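Local structure of adenosine monophosphate-protein transferase (Pyrococcus horikoshii, 2D16) at residues V29-R34 with K100-V105; A48-K53 with K72-I77; M107-S112 with R127-V132. The protein is of unproven function but probably acts on adenosine or its nucleotides, as an adenosine-specific kinase or a transferase of adenosine monophosphate to protein. One frame throughout, in Å; residues are numbered along the deposited sequence.

Interaction 1. Residues V29-R34 with K100-V105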
loop_
_atom_site.group_PDB
_atom_site.type_symbol
_atom_site.label_atom_id
_atom_site.label_comp_id
_atom_site.label_asym_id
_atom_site.label_seq_id
_atom_site.Cartn_x
_atom_site.Cartn_y
_atom_site.Cartn_z
ATOM N N VAL A 29 -39.202 -5.292 29.941
ATOM C CA VAL A 29 -39.322 -3.875 29.611
ATOM C C VAL A 29 -37.935 -3.246 29.459
ATOM O O VAL A 29 -37.692 -2.474 28.529
ATOM C CB VAL A 29 -40.151 -3.101 30.676
ATOM C CG1 VAL A 29 -39.364 -2.953 31.970
ATOM C CG2 VAL A 29 -40.559 -1.738 30.121
ATOM N N ASP A 30 -37.018 -3.606 30.353
ATOM C CA ASP A 30 -35.653 -3.091 30.314
ATOM C C ASP A 30 -34.793 -3.802 29.269
ATOM O O ASP A 30 -34.070 -3.165 28.505
ATOM C CB ASP A 30 -34.974 -3.259 31.680
ATOM C CG ASP A 30 -35.331 -2.160 32.668
ATOM O OD1 ASP A 30 -36.217 -1.327 32.375
ATOM O OD2 ASP A 30 -34.710 -2.137 33.754
ATOM N N ASP A 31 -34.865 -5.128 29.244
ATOM C CA ASP A 31 -34.051 -5.905 28.319
ATOM C C ASP A 31 -34.383 -5.661 26.850
ATOM O O ASP A 31 -33.488 -5.618 26.002
ATOM C CB ASP A 31 -34.170 -7.393 28.641
ATOM C CG ASP A 31 -32.987 -8.185 28.132
ATOM O OD1 ASP A 31 -31.868 -7.961 28.641
ATOM O OD2 ASP A 31 -33.166 -9.024 27.225
ATOM N N LEU A 32 -35.666 -5.503 26.541
ATOM C CA LEU A 32 -36.066 -5.249 25.162
ATOM C C LEU A 32 -35.632 -3.832 24.780
ATOM O O LEU A 32 -35.280 -3.567 23.628
ATOM C CB LEU A 32 -37.580 -5.422 25.014
ATOM C CG LEU A 32 -38.195 -5.314 23.615
ATOM C CD1 LEU A 32 -37.411 -6.159 22.613
ATOM C CD2 LEU A 32 -39.655 -5.760 23.686
ATOM N N ALA A 33 -35.647 -2.922 25.750
ATOM C CA ALA A 33 -35.220 -1.549 25.481
ATOM C C ALA A 33 -33.743 -1.574 25.084
ATOM O O ALA A 33 -33.335 -0.922 24.121
ATOM C CB ALA A 33 -35.418 -0.670 26.728
ATOM N N ARG A 34 -32.942 -2.332 25.829
ATOM C CA ARG A 34 -31.520 -2.439 25.533
ATOM C C ARG A 34 -31.328 -3.028 24.138
ATOM O O ARG A 34 -30.461 -2.588 23.381
ATOM C CB ARG A 34 -30.811 -3.311 26.580
ATOM C CG ARG A 34 -30.625 -2.632 27.940
ATOM C CD ARG A 34 -29.669 -3.425 28.837
ATOM N NE ARG A 34 -30.245 -4.680 29.315
ATOM C CZ ARG A 34 -30.988 -4.795 30.414
ATOM N NH1 ARG A 34 -31.246 -3.725 31.160
ATOM N NH2 ARG A 34 -31.477 -5.979 30.769
ATOM N N LYS A 100 -38.767 -9.646 17.438
ATOM C CA LYS A 100 -39.201 -11.032 17.274
ATOM C C LYS A 100 -38.166 -12.008 17.832
ATOM O O LYS A 100 -38.513 -13.097 18.303
ATOM C CB LYS A 100 -39.450 -11.350 15.789
ATOM C CG LYS A 100 -40.691 -10.690 15.214
ATOM C CD LYS A 100 -40.903 -11.016 13.729
ATOM C CE LYS A 100 -39.773 -10.485 12.866
ATOM N NZ LYS A 100 -40.051 -10.641 11.404
ATOM N N ASN A 101 -36.898 -11.614 17.789
ATOM C CA ASN A 101 -35.821 -12.471 18.272
ATOM C C ASN A 101 -35.627 -12.435 19.785
ATOM O O ASN A 101 -34.845 -13.221 20.325
ATOM C CB ASN A 101 -34.501 -12.104 17.584
ATOM C CG ASN A 101 -34.536 -12.339 16.080
ATOM O OD1 ASN A 101 -35.190 -13.269 15.599
ATOM N ND2 ASN A 101 -33.814 -11.506 15.331
ATOM N N HIS A 102 -36.323 -11.536 20.473
ATOM C CA HIS A 102 -36.163 -11.460 21.925
ATOM C C HIS A 102 -36.807 -12.685 22.574
ATOM O O HIS A 102 -37.949 -13.032 22.272
ATOM C CB HIS A 102 -36.774 -10.179 22.480
ATOM C CG HIS A 102 -36.406 -9.917 23.905
ATOM N ND1 HIS A 102 -37.048 -10.524 24.964
ATOM C CD2 HIS A 102 -35.422 -9.161 24.445
ATOM C CE1 HIS A 102 -36.476 -10.152 26.094
ATOM N NE2 HIS A 102 -35.486 -9.326 25.808
ATOM N N PRO A 103 -36.079 -13.345 23.491
ATOM C CA PRO A 103 -36.572 -14.546 24.178
ATOM C C PRO A 103 -37.833 -14.430 25.031
ATOM O O PRO A 103 -38.427 -15.446 25.386
ATOM C CB PRO A 103 -35.357 -14.997 24.987
ATOM C CG PRO A 103 -34.702 -13.690 25.350
ATOM C CD PRO A 103 -34.776 -12.923 24.038
ATOM N N ALA A 104 -38.249 -13.210 25.358
ATOM C CA ALA A 104 -39.450 -13.026 26.171
ATOM C C ALA A 104 -40.611 -12.449 25.361
ATOM O O ALA A 104 -41.644 -12.072 25.917
ATOM C CB ALA A 104 -39.140 -12.130 27.379
ATOM N N VAL A 105 -40.442 -12.383 24.045
ATOM C CA VAL A 105 -41.493 -11.878 23.180
ATOM C C VAL A 105 -42.230 -13.049 22.548
ATOM O O VAL A 105 -41.602 -13.967 22.017
ATOM C CB VAL A 105 -40.919 -10.975 22.067
ATOM C CG1 VAL A 105 -41.982 -10.705 20.998
ATOM C CG2 VAL A 105 -40.443 -9.659 22.676
#
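The imidazole of His102 is sandwiched off-centre between Leu32, whose CB lies 4.3 Å above one face, and Pro103, whose CD sits 3.3 Å above the opposite face; at the rim it meets Asp31, Ala104 and Val105. The motif is a His-carboxylate hydrogen bond, here joining helix 25-39 to the loop between helix 92-100 and strand 105-112. NE2 of His102 donates to OD2 of Asp31 at 2.7 Å, with a bent angle of 142° at the hydrogen, and the oxygen is tilted from the ring plane. It offers its anti lone pair, and carboxylate and ring planes are turned 67° apart, so the two groups are far from coplanar. With CG of His102 anti to the backbone N, chi1 -169° sets the ring beside the helix. Its other nitrogen bonds within its own segment: ND1 accepts from Ala104 N at 3.0 Å within the type I turn from His102 to Val105. Histidine suits this place because one ring can donate at one nitrogen and accept at the other. Asp31 is shared too, its OD1 forming a salt bridge with Arg34 NH2 at 2.9 Å. Were the imidazole lost to an alanine here, Asp31 OD2 and the amide of Ala104 would probably be left without their partners, with a gap beside Leu32. Leu32 supplies the apolar part. Its CD1 lies 4.0 Å from His102 CD2, while farther in the helix packs on the sheet through Leu32 against Ile47 and Phe83. The second methyl of Leu32, CD2, meets CG2 of Val105 at 4.1 Å.

Interaction 2. Residues A48-K53 with K72-I77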
loop_
_atom_site.group_PDB
_atom_site.type_symbol
_atom_site.label_atom_id
_atom_site.label_comp_id
_atom_site.label_asym_id
_atom_site.label_seq_id
_atom_site.Cartn_x
_atom_site.Cartn_y
_atom_site.Cartn_z
ATOM N N ALA A 48 -43.257 0.575 27.033
ATOM C CA ALA A 48 -44.019 0.313 28.244
ATOM C C ALA A 48 -44.579 -1.099 28.142
ATOM O O ALA A 48 -44.909 -1.566 27.053
ATOM C CB ALA A 48 -45.145 1.324 28.388
ATOM N N MET A 49 -44.679 -1.778 29.276
ATOM C CA MET A 49 -45.180 -3.142 29.290
ATOM C C MET A 49 -45.984 -3.367 30.557
ATOM O O MET A 49 -45.575 -2.954 31.646
ATOM C CB MET A 49 -44.008 -4.117 29.214
ATOM C CG MET A 49 -44.407 -5.560 28.981
ATOM S SD MET A 49 -42.963 -6.531 28.520
ATOM C CE MET A 49 -43.719 -8.170 28.299
ATOM N N ASN A 50 -47.129 -4.024 30.409
ATOM C CA ASN A 50 -48.017 -4.271 31.538
ATOM C C ASN A 50 -47.720 -5.528 32.337
ATOM O O ASN A 50 -47.537 -6.610 31.781
ATOM C CB ASN A 50 -49.471 -4.309 31.060
ATOM C CG ASN A 50 -49.882 -3.031 30.365
ATOM O OD1 ASN A 50 -49.447 -1.945 30.743
ATOM N ND2 ASN A 50 -50.729 -3.151 29.344
ATOM N N GLU A 51 -47.676 -5.366 33.655
ATOM C CA GLU A 51 -47.432 -6.473 34.569
ATOM C C GLU A 51 -48.756 -6.741 35.287
ATOM O O GLU A 51 -49.273 -5.880 36.000
ATOM C CB GLU A 51 -46.339 -6.097 35.572
ATOM C CG GLU A 51 -45.926 -7.242 36.474
ATOM C CD GLU A 51 -44.912 -6.823 37.517
ATOM O OE1 GLU A 51 -44.700 -5.604 37.688
ATOM O OE2 GLU A 51 -44.336 -7.715 38.174
ATOM N N ALA A 52 -49.298 -7.939 35.089
ATOM C CA ALA A 52 -50.586 -8.326 35.662
ATOM C C ALA A 52 -50.709 -8.359 37.183
ATOM O O ALA A 52 -51.564 -7.677 37.750
ATOM C CB ALA A 52 -51.009 -9.678 35.092
ATOM N N LYS A 53 -49.871 -9.156 37.840
ATOM C CA LYS A 53 -49.931 -9.302 39.294
ATOM C C LYS A 53 -50.142 -7.981 40.045
ATOM O O LYS A 53 -51.131 -7.825 40.763
ATOM C CB LYS A 53 -48.927 -10.281 39.932
ATOM C CG LYS A 53 -48.876 -10.738 41.391
ATOM C CD LYS A 53 -47.693 -11.647 41.731
ATOM C CE LYS A 53 -47.272 -12.156 43.112
ATOM N NZ LYS A 53 -46.141 -13.065 43.303
ATOM N N LYS A 72 -48.681 5.855 28.669
ATOM C CA LYS A 72 -50.075 6.273 28.630
ATOM C C LYS A 72 -50.892 5.329 27.747
ATOM O O LYS A 72 -51.997 4.933 28.113
ATOM C CB LYS A 72 -50.179 7.703 28.098
ATOM C CG LYS A 72 -51.584 8.283 28.134
ATOM C CD LYS A 72 -51.588 9.706 27.583
ATOM C CE LYS A 72 -52.981 10.316 27.617
ATOM N NZ LYS A 72 -53.003 11.695 27.043
ATOM N N ASN A 73 -50.346 4.977 26.587
ATOM C CA ASN A 73 -51.034 4.070 25.665
ATOM C C ASN A 73 -51.119 2.665 26.258
ATOM O O ASN A 73 -52.155 2.005 26.175
ATOM C CB ASN A 73 -50.298 3.993 24.321
ATOM C CG ASN A 73 -50.602 5.174 23.410
ATOM O OD1 ASN A 73 -51.741 5.371 22.978
ATOM N ND2 ASN A 73 -49.585 5.967 23.121
ATOM N N ALA A 74 -50.022 2.214 26.854
ATOM C CA ALA A 74 -49.974 0.884 27.451
ATOM C C ALA A 74 -50.959 0.696 28.603
ATOM O O ALA A 74 -51.632 -0.330 28.680
ATOM C CB ALA A 74 -48.559 0.574 27.923
ATOM N N VAL A 75 -51.051 1.673 29.503
ATOM C CA VAL A 75 -51.962 1.539 30.637
ATOM C C VAL A 75 -53.423 1.597 30.181
ATOM O O VAL A 75 -54.299 0.989 30.801
ATOM C CB VAL A 75 -51.687 2.621 31.730
ATOM C CG1 VAL A 75 -52.223 3.964 31.305
ATOM C CG2 VAL A 75 -52.299 2.180 33.053
ATOM N N LYS A 76 -53.678 2.314 29.090
ATOM C CA LYS A 76 -55.028 2.410 28.559
ATOM C C LYS A 76 -55.398 1.045 27.985
ATOM O O LYS A 76 -56.491 0.541 28.223
ATOM C CB LYS A 76 -55.111 3.483 27.471
ATOM C CG LYS A 76 -56.528 3.732 26.971
ATOM C CD LYS A 76 -57.467 4.075 28.127
ATOM C CE LYS A 76 -58.904 4.237 27.655
ATOM N NZ LYS A 76 -59.030 5.306 26.626
ATOM N N ILE A 77 -54.477 0.446 27.236
ATOM C CA ILE A 77 -54.714 -0.876 26.665
ATOM C C ILE A 77 -54.917 -1.840 27.834
ATOM O O ILE A 77 -55.793 -2.703 27.798
ATOM C CB ILE A 77 -53.520 -1.320 25.793
ATOM C CG1 ILE A 77 -53.489 -0.473 24.515
ATOM C CG2 ILE A 77 -53.621 -2.809 25.474
ATOM C CD1 ILE A 77 -52.243 -0.656 23.673
#
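Ala48 and Asn50 of strand 44-51 meet Ala74 where helix 64-77 lies along one face of the five-stranded antiparallel sheet, an alpha/beta layer packing. The short strand and helix axes pass 7.7 Å apart, with their N-to-C directions 30° from parallel. The apolar part is a single methyl pair: CB of Ala48 and CB of Ala74 are each directed toward the other segment and touch at 3.5 Å. Alanine suits both positions, because the CA atoms of Ala48 and Ala74 are only 6.0 Å apart, and Val84 and Thr57 also pack against the Ala74 methyl. The intervening Met49 points away, to the side covered by helix 25-39.

The polar part belongs to Asn50. Its CG stands beside the backbone N (chi1 -58°), which places the amide beside the last turn of the helix. There ND2 donates to the carbonyl O of Ala74 at 3.0 Å. This bond is fairly straight and lies in the amide plane of Asn50, but the nitrogen stands above the plane of the carbonyl, 47° out of it. ND2 also bonds to Ala79 O, just past the helix, and OD1 to Thr57 OG1 on the adjoining strand 56-61. An asparagine can do all this in a buried setting because one flat group both donates and accepts, without a charge. Asn50 OD1 and Ala74 O, two acceptors, stand 3.4 Å apart and are not bonded.

Interaction 3. Residues M107-S112 with R127-V132. With NA (sodium ion), chain E.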
loop_
_atom_site.group_PDB
_atom_site.type_symbol
_atom_site.label_atom_id
_atom_site.label_comp_id
_atom_site.label_asym_id
_atom_site.label_seq_id
_atom_site.Cartn_x
_atom_site.Cartn_y
_atom_site.Cartn_z
ATOM N N MET A 107 -45.240 -12.498 20.425
ATOM C CA MET A 107 -45.592 -12.037 19.094
ATOM C C MET A 107 -45.721 -10.527 19.009
ATOM O O MET A 107 -45.712 -9.829 20.023
ATOM C CB MET A 107 -46.905 -12.694 18.646
ATOM C CG MET A 107 -48.089 -12.446 19.572
ATOM S SD MET A 107 -48.855 -10.831 19.367
ATOM C CE MET A 107 -49.735 -11.080 17.798
ATOM N N ILE A 108 -45.812 -10.035 17.779
ATOM C CA ILE A 108 -45.971 -8.612 17.512
ATOM C C ILE A 108 -47.294 -8.442 16.764
ATOM O O ILE A 108 -47.495 -9.035 15.701
ATOM C CB ILE A 108 -44.822 -8.069 16.636
ATOM C CG1 ILE A 108 -43.472 -8.312 17.324
ATOM C CG2 ILE A 108 -45.029 -6.572 16.381
ATOM C CD1 ILE A 108 -42.272 -7.846 16.519
ATOM N N TYR A 109 -48.196 -7.642 17.329
ATOM C CA TYR A 109 -49.512 -7.388 16.741
ATOM C C TYR A 109 -49.442 -6.582 15.441
ATOM O O TYR A 109 -50.154 -6.872 14.475
ATOM C CB TYR A 109 -50.397 -6.649 17.756
ATOM C CG TYR A 109 -50.793 -7.487 18.956
ATOM C CD1 TYR A 109 -51.753 -8.492 18.841
ATOM C CD2 TYR A 109 -50.200 -7.279 20.201
ATOM C CE1 TYR A 109 -52.117 -9.278 19.941
ATOM C CE2 TYR A 109 -50.556 -8.059 21.309
ATOM C CZ TYR A 109 -51.513 -9.052 21.171
ATOM O OH TYR A 109 -51.864 -9.820 22.260
ATOM N N GLY A 110 -48.586 -5.569 15.418
ATOM C CA GLY A 110 -48.459 -4.746 14.229
ATOM C C GLY A 110 -47.488 -3.607 14.451
ATOM O O GLY A 110 -47.037 -3.390 15.572
ATOM N N ALA A 111 -47.165 -2.881 13.387
ATOM C CA ALA A 111 -46.229 -1.765 13.488
ATOM C C ALA A 111 -46.340 -0.834 12.288
ATOM O O ALA A 111 -46.408 -1.292 11.149
ATOM C CB ALA A 111 -44.803 -2.293 13.588
ATOM N N SER A 112 -46.349 0.471 12.547
ATOM C CA SER A 112 -46.416 1.453 11.468
ATOM C C SER A 112 -46.538 2.862 12.020
ATOM O O SER A 112 -46.465 3.076 13.232
ATOM C CB SER A 112 -47.606 1.178 10.540
ATOM O OG SER A 112 -48.797 1.769 11.027
ATOM N N ARG A 127 -58.069 -7.837 30.463
ATOM C CA ARG A 127 -58.193 -7.365 29.092
ATOM C C ARG A 127 -57.306 -8.119 28.108
ATOM O O ARG A 127 -56.273 -8.683 28.475
ATOM C CB ARG A 127 -57.900 -5.858 29.054
ATOM C CG ARG A 127 -58.983 -5.034 29.759
ATOM C CD ARG A 127 -58.496 -3.656 30.199
ATOM N NE ARG A 127 -58.302 -2.713 29.098
ATOM C CZ ARG A 127 -59.278 -2.045 28.488
ATOM N NH1 ARG A 127 -60.540 -2.210 28.860
ATOM N NH2 ARG A 127 -58.985 -1.188 27.516
ATOM N N ALA A 128 -57.730 -8.126 26.848
ATOM C CA ALA A 128 -57.000 -8.823 25.801
ATOM C C ALA A 128 -57.026 -8.037 24.498
ATOM O O ALA A 128 -58.049 -7.471 24.127
ATOM C CB ALA A 128 -57.618 -10.196 25.578
ATOM N N VAL A 129 -55.891 -7.993 23.809
ATOM C CA VAL A 129 -55.831 -7.305 22.526
ATOM C C VAL A 129 -56.331 -8.321 21.506
ATOM O O VAL A 129 -55.720 -9.377 21.338
ATOM C CB VAL A 129 -54.384 -6.907 22.165
ATOM C CG1 VAL A 129 -54.321 -6.416 20.722
ATOM C CG2 VAL A 129 -53.880 -5.827 23.119
ATOM N N ILE A 130 -57.440 -8.023 20.836
ATOM C CA ILE A 130 -57.961 -8.967 19.850
ATOM C C ILE A 130 -57.632 -8.559 18.424
ATOM O O ILE A 130 -57.939 -9.275 17.476
ATOM C CB ILE A 130 -59.494 -9.184 20.005
ATOM C CG1 ILE A 130 -60.261 -7.886 19.734
ATOM C CG2 ILE A 130 -59.791 -9.707 21.405
ATOM C CD1 ILE A 130 -61.776 -8.068 19.730
ATOM N N GLY A 131 -56.992 -7.407 18.261
ATOM C CA GLY A 131 -56.632 -6.993 16.917
ATOM C C GLY A 131 -56.185 -5.554 16.843
ATOM O O GLY A 131 -56.329 -4.803 17.808
ATOM N N VAL A 132 -55.632 -5.172 15.699
ATOM C CA VAL A 132 -55.187 -3.804 15.506
ATOM C C VAL A 132 -55.659 -3.275 14.163
ATOM O O VAL A 132 -55.685 -4.004 13.173
ATOM C CB VAL A 132 -53.644 -3.688 15.576
ATOM C CG1 VAL A 132 -53.158 -4.085 16.968
ATOM C CG2 VAL A 132 -52.991 -4.566 14.507
HETATM NA NA NA E . -57.020 -11.519 17.567
HETATM O O HOH W 1 -54.451 -11.270 22.872
HETATM O O HOH W 2 -55.183 -10.466 18.722
#
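Tyr109 reaches from strand 105-112, an outer strand of the five-stranded sheet, to Val129 and Val132 on strand 127-134 of the three-stranded sheet; no direct hydrogen bond joins the two segments. At the root, CB of Tyr109 touches CG1 of Val132 at 3.8 Å. CG stands anti to the carbonyl carbon (chi1 -68°), which lays the ring over Val129, whose CG1 is 3.7 Å from the ring centroid and 12° off its normal, a CH-pi contact centred on the face. The methyl lies closest to CE1, while farther out CZ meets CB of Val129 at 3.7 Å. On the opposite face SD of Met107 sits 3.5 Å above the ring centre, a Met-aromatic contact. At the tip, OH bonds to Gln21 OE1 and accepts from a water at 3.0 Å, which also donates to Val129 O at 2.7 Å. A second water donates to Val129 O; this water and Ile130 O each bind the sodium ion at 2.4 Å.

Tyr109 and Gly110 both face Ile19, and Ile130 and Gly131 both face Ile119: each pair is a classic beta bulge. Gly110 suits its place because a CB there would sit tightly, 3.3 Å from Val132 CG2. Tyrosine fits because its ring lies between Val129 and Met107 while its hydroxyl joins the water network. The chemistry implies a sheet-to-sheet junction apolar at its centre and hydrated at its margin.

How the interactions relate
Along the chain, the segments of interaction 2 fall between the two of interaction 1, and interaction 3 follows both. Interactions 1 and 2 have centres about 16 Å apart, on opposite faces of the five-stranded sheet: helix 25-39 covers one and helix 64-77 the other, and Val29 packs on Met49 between them. Interaction 3, its centre about 13 Å from that of interaction 2 and about 16 Å from that of interaction 1, couples that sheet to the three-stranded one. Arg127 NE probably hydrogen-bonds to Ile77 O at 2.8 Å, linking interactions 2 and 3, while Lys100 packs on Ile108 between interactions 1 and 3. Together they tie helices 25-39 and 64-77 and the two sheets together.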